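Local coordinates for leucine aminopeptidase A1, chloroplastic (Solanum lycopersicum, PDB 5D8N), which removes N-terminal amino acids, preferably leucine, from peptides as a magnesium-dependent hexameric enzyme, regulates wound signalling and has a role in insect defence, at residues M56-N61 against L79-S84; S158-A163 against E200-Y205; D369-T372 against T378-V381; A436-E441 against V523-R528. The protein carries 1 engineered substitution. All blocks are in the same frame, centred on the assembly; numbering follows the deposited sequence. Where two conformers were deposited one is given.

In the fold
Four loops are closed one after another along the chain; none nests in or crosses another. Contact 1 comes first, joining the loop after strand 46-52 to helix 79-86 in the N-terminal domain. Contact 2 follows, pairing helix 152-170 with helix 197-221, with strand 187-191 between them in the chain. Contact 3 closes the shortest loop, five residues between its segments, a hairpin of strands 370-372 and 378-380 in the catalytic domain, with its centre about 69 Å from that of contact 1. Contact 4 closes the longest loop, bringing helix 433-446 to the C-terminal helix 519-527. Contacts 2 and 4 touch: Tyr-205 reaches Glu-524 and packs on Leu-527 and Val-523, tying helix 197-221 to the C terminus.

Contact 1: M56-N61 against L79-S84; sequences MARDEN and LLSAAS
Arg-58 carries this contact, reaching from the loop 56-61 to Ser-81 and Ser-84 on the helix 79-84. Two residues earlier, Met-56 is buried: its flexible thioether bends its end toward the helix without touching it and packs on Phe-64 and Phe-89. At Arg-58 the side chain starts with CG beside the backbone N, opposite the carbonyl carbon (chi1 -60°), then runs extended to NE, which delivers the guanidinium edge-on to the helix. Arg-58 NH2 donates to Ser-81 O at 2.7 Å, almost perfectly straight (N-H...O 177°), and the oxygen lies in the guanidinium plane. Ser-84 CB also lies at this edge, 3.7 Å from Arg-58 NH2, whereas Ser-81 CB stands off the plane, 3.6 Å from Arg-58 NH1. NH1 also donates to Ser-62 O just beyond the segment, while a water accepting weakly from Arg-58 NH1 at 3.0 Å offers a second, weak route to Ser-81 O. An alanine here would remove the guanidinium and would probably leave Ser-81 O without its direct bond to the loop and Ser-62 O without its arginine donor. The small serines suit this buried side of the helix, since their hydroxyls are satisfied close to home, Ser-81 OG by Asp-73 and Gly-78, and Ser-84 OG by Leu-80 O at 2.7 Å. Behind them, Leu-80 and Ser-84 lie against Leu-108 of strand 104-112, and Arg-100 of the second subunit packs on Leu-79 and Ala-82.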
loop_
_atom_site.group_PDB
_atom_site.type_symbol
_atom_site.label_atom_id
_atom_site.label_comp_id
_atom_site.label_asym_id
_atom_site.label_seq_id
_atom_site.Cartn_x
_atom_site.Cartn_y
_atom_site.Cartn_z
ATOM N N MET A 56 -26.584 -30.690 35.363
ATOM C CA MET A 56 -27.898 -30.407 34.766
ATOM C C MET A 56 -28.671 -31.643 34.289
ATOM O O MET A 56 -29.719 -31.534 33.645
ATOM C CB MET A 56 -27.725 -29.443 33.589
ATOM C CG MET A 56 -27.123 -28.109 33.983
ATOM S SD MET A 56 -28.063 -27.263 35.269
ATOM C CE MET A 56 -29.647 -27.121 34.440
ATOM N N ALA A 57 -28.196 -32.833 34.636
ATOM C CA ALA A 57 -28.871 -34.046 34.180
ATOM C C ALA A 57 -30.293 -34.117 34.732
ATOM O O ALA A 57 -30.560 -33.746 35.879
ATOM C CB ALA A 57 -28.088 -35.282 34.600
ATOM N N ARG A 58 -31.204 -34.634 33.917
ATOM C CA ARG A 58 -32.580 -34.818 34.355
ATOM C C ARG A 58 -32.981 -36.284 34.399
ATOM O O ARG A 58 -32.332 -37.131 33.784
ATOM C CB ARG A 58 -33.514 -34.047 33.433
ATOM C CG ARG A 58 -33.231 -32.556 33.420
ATOM C CD ARG A 58 -34.111 -31.856 32.407
ATOM N NE ARG A 58 -33.932 -30.403 32.410
ATOM C CZ ARG A 58 -34.928 -29.535 32.589
ATOM N NH1 ARG A 58 -36.162 -29.962 32.873
ATOM N NH2 ARG A 58 -34.704 -28.236 32.435
ATOM N N ASP A 59 -34.003 -36.581 35.194
ATOM C CA ASP A 59 -34.541 -37.943 35.281
ATOM C C ASP A 59 -35.634 -38.210 34.236
ATOM O O ASP A 59 -35.838 -37.383 33.335
ATOM C CB ASP A 59 -35.007 -38.241 36.716
ATOM C CG ASP A 59 -36.166 -37.364 37.168
ATOM O OD1 ASP A 59 -36.863 -36.745 36.317
ATOM O OD2 ASP A 59 -36.384 -37.337 38.402
ATOM N N GLU A 60 -36.338 -39.327 34.418
ATOM C CA GLU A 60 -37.415 -39.803 33.553
ATOM C C GLU A 60 -38.535 -38.774 33.369
ATOM O O GLU A 60 -39.170 -38.700 32.311
ATOM C CB GLU A 60 -37.984 -41.059 34.232
ATOM C CG GLU A 60 -38.592 -42.126 33.334
ATOM C CD GLU A 60 -38.160 -43.528 33.735
ATOM O OE1 GLU A 60 -38.987 -44.464 33.692
ATOM O OE2 GLU A 60 -36.976 -43.692 34.091
ATOM N N ASN A 61 -38.855 -38.109 34.480
ATOM C CA ASN A 61 -39.875 -37.053 34.582
ATOM C C ASN A 61 -39.407 -35.637 34.248
ATOM O O ASN A 61 -40.083 -34.666 34.597
ATOM C CB ASN A 61 -40.397 -37.008 36.026
ATOM C CG ASN A 61 -41.116 -38.276 36.429
ATOM O OD1 ASN A 61 -41.482 -39.089 35.584
ATOM N ND2 ASN A 61 -41.376 -38.418 37.724
ATOM N N LEU A 79 -40.614 -23.855 37.949
ATOM C CA LEU A 79 -40.308 -22.705 37.106
ATOM C C LEU A 79 -38.859 -22.655 36.618
ATOM O O LEU A 79 -38.601 -22.332 35.470
ATOM C CB LEU A 79 -40.665 -21.414 37.840
ATOM C CG LEU A 79 -40.855 -20.172 36.969
ATOM C CD1 LEU A 79 -42.049 -20.306 36.039
ATOM C CD2 LEU A 79 -41.022 -18.946 37.853
ATOM N N LEU A 80 -37.922 -23.153 37.415
ATOM C CA LEU A 80 -36.519 -23.110 37.037
ATOM C C LEU A 80 -36.154 -24.171 35.998
ATOM O O LEU A 80 -35.375 -23.918 35.075
ATOM C CB LEU A 80 -35.669 -23.278 38.305
ATOM C CG LEU A 80 -34.149 -23.200 38.170
ATOM C CD1 LEU A 80 -33.757 -21.818 37.694
ATOM C CD2 LEU A 80 -33.465 -23.528 39.490
ATOM N N SER A 81 -36.710 -25.374 36.143
ATOM C CA SER A 81 -36.493 -26.434 35.148
ATOM C C SER A 81 -37.202 -26.121 33.821
ATOM O O SER A 81 -36.696 -26.398 32.739
ATOM C CB SER A 81 -36.937 -27.810 35.684
ATOM O OG SER A 81 -38.293 -27.821 36.130
ATOM N N ALA A 82 -38.370 -25.506 33.913
ATOM C CA ALA A 82 -39.123 -25.157 32.719
ATOM C C ALA A 82 -38.409 -24.048 31.931
ATOM O O ALA A 82 -38.171 -24.158 30.734
ATOM C CB ALA A 82 -40.531 -24.740 33.115
ATOM N N ALA A 83 -37.946 -23.031 32.638
ATOM C CA ALA A 83 -37.244 -21.952 31.990
ATOM C C ALA A 83 -35.967 -22.514 31.366
ATOM O O ALA A 83 -35.599 -22.150 30.251
ATOM C CB ALA A 83 -36.919 -20.861 33.010
ATOM N N SER A 84 -35.272 -23.374 32.102
ATOM C CA SER A 84 -34.005 -23.924 31.619
ATOM C C SER A 84 -34.151 -24.743 30.335
ATOM O O SER A 84 -33.314 -24.652 29.431
ATOM C CB SER A 84 -33.373 -24.811 32.698
ATOM O OG SER A 84 -32.952 -24.016 33.783
HETATM O O HOH W 1 -38.670 -28.690 31.734
#

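Contact 2: S158-A163 against E200-Y205; sequences SASAIA and ERKIKY
Helix 152-170 of the N-terminal domain packs on helix 197-221, which also touches the C-terminal helix 519-527; the pair meets where Ser-160 faces Lys-202 and Ile-203. The axes of segments 158-163 and 200-205 pass 8.5 Å apart at a signed angle of -33°, their N-to-C directions running roughly the same way. Small residues at Ala-159, Ser-160 and Ala-163 suit so close an approach, and the CA atoms of Ser-160 and Ile-203 stand 4.7 Å apart. Ser-160 CB and OG each lie 3.5 Å from Lys-202 CG. The lysine can offer this methylene because CG stands opposite its own backbone N (chi1 -164°); a bend at the next bond brings CE alongside OG, and the chain then carries its charged end away from the interface. One turn on, Ala-163 CB sits 4.5 Å from Ile-203 CG2, a loose apolar touch that the branched isoleucine extends onto Ile-32 and Ala-34 of strand 31-35. Lys-202 also lies against Ile-156 and Asn-157. No hydrogen bond links the segments: Ser-160 OG is bonded back to Asn-157 O in its own helix, which implies that these two segments meet through van der Waals contact, the lysine acting through its aliphatic stem.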
loop_
_atom_site.group_PDB
_atom_site.type_symbol
_atom_site.label_atom_id
_atom_site.label_comp_id
_atom_site.label_asym_id
_atom_site.label_seq_id
_atom_site.Cartn_x
_atom_site.Cartn_y
_atom_site.Cartn_z
ATOM N N SER A 158 -11.437 -22.615 44.899
ATOM C CA SER A 158 -12.594 -22.214 44.100
ATOM C C SER A 158 -13.250 -20.944 44.656
ATOM O O SER A 158 -13.602 -20.051 43.912
ATOM C CB SER A 158 -13.647 -23.316 44.019
ATOM O OG SER A 158 -13.102 -24.401 43.303
ATOM N N ALA A 159 -13.309 -20.824 45.971
ATOM C CA ALA A 159 -13.936 -19.674 46.582
ATOM C C ALA A 159 -13.141 -18.433 46.240
ATOM O O ALA A 159 -13.721 -17.396 45.935
ATOM C CB ALA A 159 -14.029 -19.841 48.098
ATOM N N SER A 160 -11.815 -18.505 46.337
ATOM C CA SER A 160 -10.997 -17.325 46.097
ATOM C C SER A 160 -10.979 -16.908 44.623
ATOM O O SER A 160 -10.963 -15.716 44.298
ATOM C CB SER A 160 -9.578 -17.497 46.616
ATOM O OG SER A 160 -8.897 -18.461 45.854
ATOM N N ALA A 161 -11.101 -17.886 43.741
ATOM C CA ALA A 161 -11.236 -17.650 42.312
ATOM C C ALA A 161 -12.604 -17.065 41.955
ATOM O O ALA A 161 -12.679 -16.134 41.154
ATOM C CB ALA A 161 -11.015 -18.942 41.531
ATOM N N ILE A 162 -13.660 -17.511 42.627
ATOM C CA ILE A 162 -14.983 -16.899 42.480
ATOM C C ILE A 162 -14.938 -15.426 42.902
ATOM O O ILE A 162 -15.423 -14.544 42.181
ATOM C CB ILE A 162 -16.037 -17.645 43.297
ATOM C CG1 ILE A 162 -16.390 -18.984 42.641
ATOM C CG2 ILE A 162 -17.302 -16.814 43.483
ATOM C CD1 ILE A 162 -17.105 -19.963 43.568
ATOM N N ALA A 163 -14.302 -15.162 44.046
ATOM C CA ALA A 163 -14.164 -13.818 44.564
ATOM C C ALA A 163 -13.448 -12.936 43.558
ATOM O O ALA A 163 -13.861 -11.809 43.321
ATOM C CB ALA A 163 -13.407 -13.827 45.894
ATOM N N GLU A 200 -11.054 -17.542 54.611
ATOM C CA GLU A 200 -10.997 -16.092 54.679
ATOM C C GLU A 200 -9.633 -15.494 54.331
ATOM O O GLU A 200 -9.580 -14.453 53.655
ATOM C CB GLU A 200 -11.479 -15.564 56.028
ATOM C CG GLU A 200 -12.957 -15.830 56.297
ATOM C CD GLU A 200 -13.925 -15.181 55.308
ATOM O OE1 GLU A 200 -13.628 -14.099 54.741
ATOM O OE2 GLU A 200 -15.104 -15.605 55.325
ATOM N N ARG A 201 -8.552 -16.161 54.731
ATOM C CA ARG A 201 -7.204 -15.760 54.324
ATOM C C ARG A 201 -7.050 -15.833 52.802
ATOM O O ARG A 201 -6.382 -14.997 52.188
ATOM C CB ARG A 201 -6.104 -16.597 54.992
ATOM C CG ARG A 201 -5.839 -16.197 56.443
ATOM C CD ARG A 201 -4.547 -16.798 57.007
ATOM N NE ARG A 201 -4.576 -18.263 57.078
ATOM C CZ ARG A 201 -5.095 -18.957 58.092
ATOM N NH1 ARG A 201 -5.692 -18.327 59.101
ATOM N NH2 ARG A 201 -5.097 -20.280 58.046
ATOM N N LYS A 202 -7.595 -16.882 52.209
ATOM C CA LYS A 202 -7.438 -17.076 50.781
ATOM C C LYS A 202 -8.236 -16.028 49.998
ATOM O O LYS A 202 -7.780 -15.509 48.978
ATOM C CB LYS A 202 -7.897 -18.478 50.404
ATOM C CG LYS A 202 -7.422 -18.908 49.021
ATOM C CD LYS A 202 -5.954 -19.308 48.982
ATOM C CE LYS A 202 -5.491 -19.501 47.541
ATOM N NZ LYS A 202 -4.047 -19.865 47.436
ATOM N N ILE A 203 -9.410 -15.687 50.504
ATOM C CA ILE A 203 -10.228 -14.661 49.906
ATOM C C ILE A 203 -9.490 -13.331 49.991
ATOM O O ILE A 203 -9.523 -12.553 49.041
ATOM C CB ILE A 203 -11.625 -14.584 50.554
ATOM C CG1 ILE A 203 -12.461 -15.798 50.141
ATOM C CG2 ILE A 203 -12.357 -13.296 50.198
ATOM C CD1 ILE A 203 -13.709 -15.978 50.980
ATOM N N LYS A 204 -8.866 -13.068 51.130
ATOM C CA LYS A 204 -8.147 -11.831 51.348
ATOM C C LYS A 204 -6.965 -11.731 50.358
ATOM O O LYS A 204 -6.647 -10.647 49.843
ATOM C CB LYS A 204 -7.668 -11.788 52.794
ATOM C CG LYS A 204 -7.423 -10.400 53.337
ATOM C CD LYS A 204 -8.692 -9.625 53.629
ATOM C CE LYS A 204 -8.446 -8.590 54.718
ATOM N NZ LYS A 204 -7.251 -7.720 54.484
ATOM N N TYR A 205 -6.249 -12.836 50.191
ATOM C CA TYR A 205 -5.158 -12.906 49.229
ATOM C C TYR A 205 -5.685 -12.495 47.858
ATOM O O TYR A 205 -5.073 -11.657 47.193
ATOM C CB TYR A 205 -4.551 -14.316 49.183
ATOM C CG TYR A 205 -3.653 -14.617 47.985
ATOM C CD1 TYR A 205 -2.343 -14.150 47.909
ATOM C CD2 TYR A 205 -4.074 -15.472 46.990
ATOM C CE1 TYR A 205 -1.549 -14.392 46.793
ATOM C CE2 TYR A 205 -3.257 -15.786 45.917
ATOM C CZ TYR A 205 -2.015 -15.212 45.801
ATOM O OH TYR A 205 -1.212 -15.530 44.718
#

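Contact 3: D369-T372 against T378-V381; sequences DIVT and TIEV
Val-371 and Ile-379 form the tight centre of this beta hairpin, a hydrogen-bonded antiparallel pair. Val-371 N donates to Ile-379 O at 2.9 Å, and Ile-379 N returns a 2.8 Å bond to Val-371 O. A third bond, from Val-381 N to Asp-369 O at 2.9 Å, continues the ladder, and Ile-370 CA and Thr-378 CA add C-H...O contacts at 3.3 Å to Ile-379 O and Val-371 O respectively. The side chains of Val-371 and Ile-379 cross, with Val-371 CG2 4.0 Å from Ile-379 CB; beta-branched residues suit these extended positions. On the other face, Ile-370 CG2 lies 4.0 Å from Thr-378 CB. The turn end is less covered: Thr-372, partly exposed, lies side by side with Thr-378, and their hydroxyls bond to Thr-20 and Phe-176 O of the third subunit. Asp-369 pairs with Arg-366; Glu-380 OE1 is hydrogen-bonded to Ser-465 OG, and its OE2 forms a salt bridge with Lys-323 of the third subunit. The side chain of Val-381 comes within about 5 Å of that of Glu-387, a magnesium ligand, which places this end of the hairpin close to the metal site. Strand 470-471 runs parallel to 378-380, completing a small three-stranded sheet.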
loop_
_atom_site.group_PDB
_atom_site.type_symbol
_atom_site.label_atom_id
_atom_site.label_comp_id
_atom_site.label_asym_id
_atom_site.label_seq_id
_atom_site.Cartn_x
_atom_site.Cartn_y
_atom_site.Cartn_z
ATOM N N ASP A 369 20.445 6.857 13.988
ATOM C CA ASP A 369 21.268 7.274 15.108
ATOM C C ASP A 369 21.900 6.057 15.775
ATOM O O ASP A 369 21.299 4.980 15.820
ATOM C CB ASP A 369 20.457 8.047 16.156
ATOM C CG ASP A 369 20.176 9.490 15.746
ATOM O OD1 ASP A 369 20.608 9.939 14.665
ATOM O OD2 ASP A 369 19.557 10.207 16.557
ATOM N N ILE A 370 23.059 6.263 16.390
ATOM C CA ILE A 370 23.712 5.178 17.100
ATOM C C ILE A 370 23.810 5.561 18.567
ATOM O O ILE A 370 24.348 6.623 18.888
ATOM C CB ILE A 370 25.114 4.911 16.561
ATOM C CG1 ILE A 370 25.060 4.351 15.141
ATOM C CG2 ILE A 370 25.834 3.920 17.465
ATOM C CD1 ILE A 370 26.405 4.312 14.447
ATOM N N VAL A 371 23.170 4.775 19.428
ATOM C CA VAL A 371 23.088 5.099 20.847
ATOM C C VAL A 371 23.886 4.057 21.607
ATOM O O VAL A 371 24.083 2.930 21.136
ATOM C CB VAL A 371 21.630 5.121 21.324
ATOM C CG1 VAL A 371 20.799 6.038 20.435
ATOM C CG2 VAL A 371 21.017 3.730 21.295
ATOM N N THR A 372 24.336 4.425 22.796
ATOM C CA THR A 372 25.177 3.555 23.598
ATOM C C THR A 372 24.499 3.220 24.916
ATOM O O THR A 372 24.244 4.098 25.757
ATOM C CB THR A 372 26.534 4.252 23.811
ATOM O OG1 THR A 372 27.064 4.608 22.521
ATOM C CG2 THR A 372 27.552 3.381 24.557
ATOM N N THR A 378 26.777 -0.628 21.545
ATOM C CA THR A 378 26.199 0.377 20.660
ATOM C C THR A 378 25.101 -0.204 19.792
ATOM O O THR A 378 25.183 -1.373 19.365
ATOM C CB THR A 378 27.263 0.977 19.730
ATOM O OG1 THR A 378 27.962 -0.071 19.045
ATOM C CG2 THR A 378 28.258 1.759 20.526
ATOM N N ILE A 379 24.058 0.596 19.581
ATOM C CA ILE A 379 22.869 0.159 18.849
ATOM C C ILE A 379 22.537 1.126 17.754
ATOM O O ILE A 379 22.387 2.323 17.995
ATOM C CB ILE A 379 21.642 0.085 19.785
ATOM C CG1 ILE A 379 21.949 -0.829 20.970
ATOM C CG2 ILE A 379 20.409 -0.412 19.050
ATOM C CD1 ILE A 379 21.202 -0.401 22.216
ATOM N N GLU A 380 22.545 0.621 16.531
ATOM C CA GLU A 380 22.091 1.405 15.395
ATOM C C GLU A 380 20.579 1.323 15.275
ATOM O O GLU A 380 20.000 0.245 15.162
ATOM C CB GLU A 380 22.717 0.926 14.087
ATOM C CG GLU A 380 22.201 1.685 12.868
ATOM C CD GLU A 380 22.801 1.193 11.561
ATOM O OE1 GLU A 380 23.257 0.014 11.466
ATOM O OE2 GLU A 380 22.879 2.074 10.674
ATOM N N VAL A 381 19.928 2.468 15.371
ATOM C CA VAL A 381 18.478 2.462 15.477
ATOM C C VAL A 381 17.922 2.495 14.065
ATOM O O VAL A 381 17.649 3.553 13.533
ATOM C CB VAL A 381 17.977 3.624 16.358
ATOM C CG1 VAL A 381 16.460 3.618 16.423
ATOM C CG2 VAL A 381 18.550 3.505 17.755
#

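Contact 4: A436-E441 against V523-R528; sequences AREVVE and VEWVLR
Glu-524 OE1, one residue before the Trp-525 that meets Glu-438 across this contact, is gripped by two nitrogens of Arg-528. Arg-528 NE lies 2.8 Å and Arg-528 NH2 2.9 Å from Glu-524 OE1, a side-on salt bridge in which the oxygen stays close to the guanidinium plane; NE comes on the anti side, NH2 from above the carboxylate. The pairing suits a helix, since the charges lie four residues apart, and Glu-524 OE2 is taken by Tyr-205. Between the two helices, Trp-525 NE1 donates to Glu-438 OE1 at 2.9 Å, but the N-H...O angle of 127° makes the bond weak. The indole gets there with CG on the far side of CB from its backbone N (chi1 176°). Ring and carboxylate planes are turned 30° apart, and Glu-438 CB lies in the ring plane at its edge, 3.8 Å from Trp-525 NE1. This joins helices 433-446 and 519-527, which cover the same side of the catalytic domain's central sheet: Val-439 and Trp-525 both rest on Ile-408 of strand 406-411. Val-439 CG2 also touches Trp-525 CD1 at 4.2 Å, an oblique apolar contact for which the branched valine is well shaped. An alanine in place of Trp-525 would probably open a gap beside Val-439 and Ile-408 and leave Glu-438 OE1 without its indole donor. Glu-438 has a stronger partner in Lys-406, which forms a salt bridge with OE2.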
loop_
_atom_site.group_PDB
_atom_site.type_symbol
_atom_site.label_atom_id
_atom_site.label_comp_id
_atom_site.label_asym_id
_atom_site.label_seq_id
_atom_site.Cartn_x
_atom_site.Cartn_y
_atom_site.Cartn_z
ATOM N N ALA A 436 11.761 -20.961 32.941
ATOM C CA ALA A 436 10.603 -21.182 32.091
ATOM C C ALA A 436 9.575 -22.006 32.848
ATOM O O ALA A 436 8.374 -21.702 32.848
ATOM C CB ALA A 436 10.977 -21.889 30.800
ATOM N N ARG A 437 10.051 -23.077 33.478
ATOM C CA ARG A 437 9.177 -23.983 34.210
ATOM C C ARG A 437 8.489 -23.280 35.382
ATOM O O ARG A 437 7.292 -23.468 35.598
ATOM C CB ARG A 437 9.936 -25.226 34.697
ATOM C CG ARG A 437 9.061 -26.176 35.506
ATOM C CD ARG A 437 9.858 -27.248 36.258
ATOM N NE ARG A 437 11.048 -26.670 36.875
ATOM C CZ ARG A 437 11.027 -25.888 37.947
ATOM N NH1 ARG A 437 9.953 -25.815 38.726
ATOM N NH2 ARG A 437 12.113 -25.191 38.225
ATOM N N GLU A 438 9.230 -22.459 36.119
ATOM C CA GLU A 438 8.650 -21.673 37.207
ATOM C C GLU A 438 7.521 -20.774 36.670
ATOM O O GLU A 438 6.483 -20.617 37.318
ATOM C CB GLU A 438 9.694 -20.775 37.871
ATOM C CG GLU A 438 10.705 -21.428 38.804
ATOM C CD GLU A 438 11.765 -20.452 39.328
ATOM O OE1 GLU A 438 11.581 -19.215 39.359
ATOM O OE2 GLU A 438 12.881 -20.910 39.632
ATOM N N VAL A 439 7.746 -20.137 35.518
ATOM C CA VAL A 439 6.788 -19.157 35.002
ATOM C C VAL A 439 5.559 -19.870 34.442
ATOM O O VAL A 439 4.433 -19.470 34.732
ATOM C CB VAL A 439 7.423 -18.187 33.991
ATOM C CG1 VAL A 439 6.374 -17.331 33.290
ATOM C CG2 VAL A 439 8.407 -17.279 34.714
ATOM N N VAL A 440 5.774 -21.006 33.796
ATOM C CA VAL A 440 4.662 -21.828 33.335
ATOM C C VAL A 440 3.805 -22.324 34.508
ATOM O O VAL A 440 2.573 -22.270 34.456
ATOM C CB VAL A 440 5.165 -23.031 32.515
ATOM C CG1 VAL A 440 4.063 -24.072 32.329
ATOM C CG2 VAL A 440 5.655 -22.571 31.162
ATOM N N GLU A 441 4.442 -22.737 35.600
ATOM C CA GLU A 441 3.690 -23.157 36.783
ATOM C C GLU A 441 2.950 -21.990 37.448
ATOM O O GLU A 441 1.818 -22.141 37.906
ATOM C CB GLU A 441 4.614 -23.861 37.776
ATOM C CG GLU A 441 4.999 -25.279 37.333
ATOM C CD GLU A 441 6.153 -25.914 38.119
ATOM O OE1 GLU A 441 6.614 -25.325 39.127
ATOM O OE2 GLU A 441 6.660 -26.971 37.675
ATOM N N VAL A 523 2.750 -12.273 40.829
ATOM C CA VAL A 523 2.566 -12.490 42.252
ATOM C C VAL A 523 2.788 -13.966 42.581
ATOM O O VAL A 523 3.489 -14.285 43.563
ATOM C CB VAL A 523 1.192 -12.011 42.750
ATOM C CG1 VAL A 523 0.915 -12.512 44.169
ATOM C CG2 VAL A 523 1.127 -10.496 42.685
ATOM N N GLU A 524 2.143 -14.851 41.822
ATOM C CA GLU A 524 2.327 -16.283 42.062
ATOM C C GLU A 524 3.793 -16.644 41.945
ATOM O O GLU A 524 4.299 -17.465 42.705
ATOM C CB GLU A 524 1.511 -17.149 41.107
ATOM C CG GLU A 524 0.020 -17.175 41.428
ATOM C CD GLU A 524 -0.319 -17.873 42.749
ATOM O OE1 GLU A 524 0.443 -18.768 43.180
ATOM O OE2 GLU A 524 -1.425 -17.605 43.269
ATOM N N TRP A 525 4.475 -16.100 40.945
ATOM C CA TRP A 525 5.870 -16.453 40.746
ATOM C C TRP A 525 6.727 -16.015 41.937
ATOM O O TRP A 525 7.611 -16.734 42.389
ATOM C CB TRP A 525 6.402 -15.804 39.462
ATOM C CG TRP A 525 7.865 -16.050 39.223
ATOM C CD1 TRP A 525 8.450 -17.233 38.868
ATOM C CD2 TRP A 525 8.926 -15.115 39.397
ATOM N NE1 TRP A 525 9.789 -17.042 38.643
ATOM C CE2 TRP A 525 10.117 -15.769 39.022
ATOM C CE3 TRP A 525 8.970 -13.744 39.677
ATOM C CZ2 TRP A 525 11.342 -15.110 38.952
ATOM C CZ3 TRP A 525 10.196 -13.090 39.647
ATOM C CH2 TRP A 525 11.360 -13.772 39.251
ATOM N N VAL A 526 6.542 -14.782 42.394
ATOM C CA VAL A 526 7.270 -14.294 43.573
ATOM C C VAL A 526 7.035 -15.186 44.785
ATOM O O VAL A 526 7.982 -15.548 45.484
ATOM C CB VAL A 526 6.887 -12.829 43.915
ATOM C CG1 VAL A 526 7.416 -12.404 45.272
ATOM C CG2 VAL A 526 7.430 -11.909 42.836
ATOM N N LEU A 527 5.770 -15.534 45.015
ATOM C CA LEU A 527 5.385 -16.345 46.156
ATOM C C LEU A 527 5.918 -17.768 46.113
ATOM O O LEU A 527 6.166 -18.362 47.159
ATOM C CB LEU A 527 3.874 -16.422 46.257
ATOM C CG LEU A 527 3.251 -15.120 46.768
ATOM C CD1 LEU A 527 1.767 -15.343 47.016
ATOM C CD2 LEU A 527 3.919 -14.650 48.040
ATOM N N ARG A 528 6.142 -18.299 44.914
ATOM C CA ARG A 528 6.603 -19.674 44.789
ATOM C C ARG A 528 8.125 -19.701 44.829
ATOM O O ARG A 528 8.730 -20.752 44.757
ATOM C CB ARG A 528 6.077 -20.301 43.500
ATOM C CG ARG A 528 4.616 -20.730 43.635
ATOM C CD ARG A 528 3.796 -20.750 42.337
ATOM N NE ARG A 528 2.363 -20.740 42.655
ATOM C CZ ARG A 528 1.643 -21.819 42.979
ATOM N NH1 ARG A 528 2.138 -23.044 42.808
ATOM N NH2 ARG A 528 0.404 -21.678 43.442
#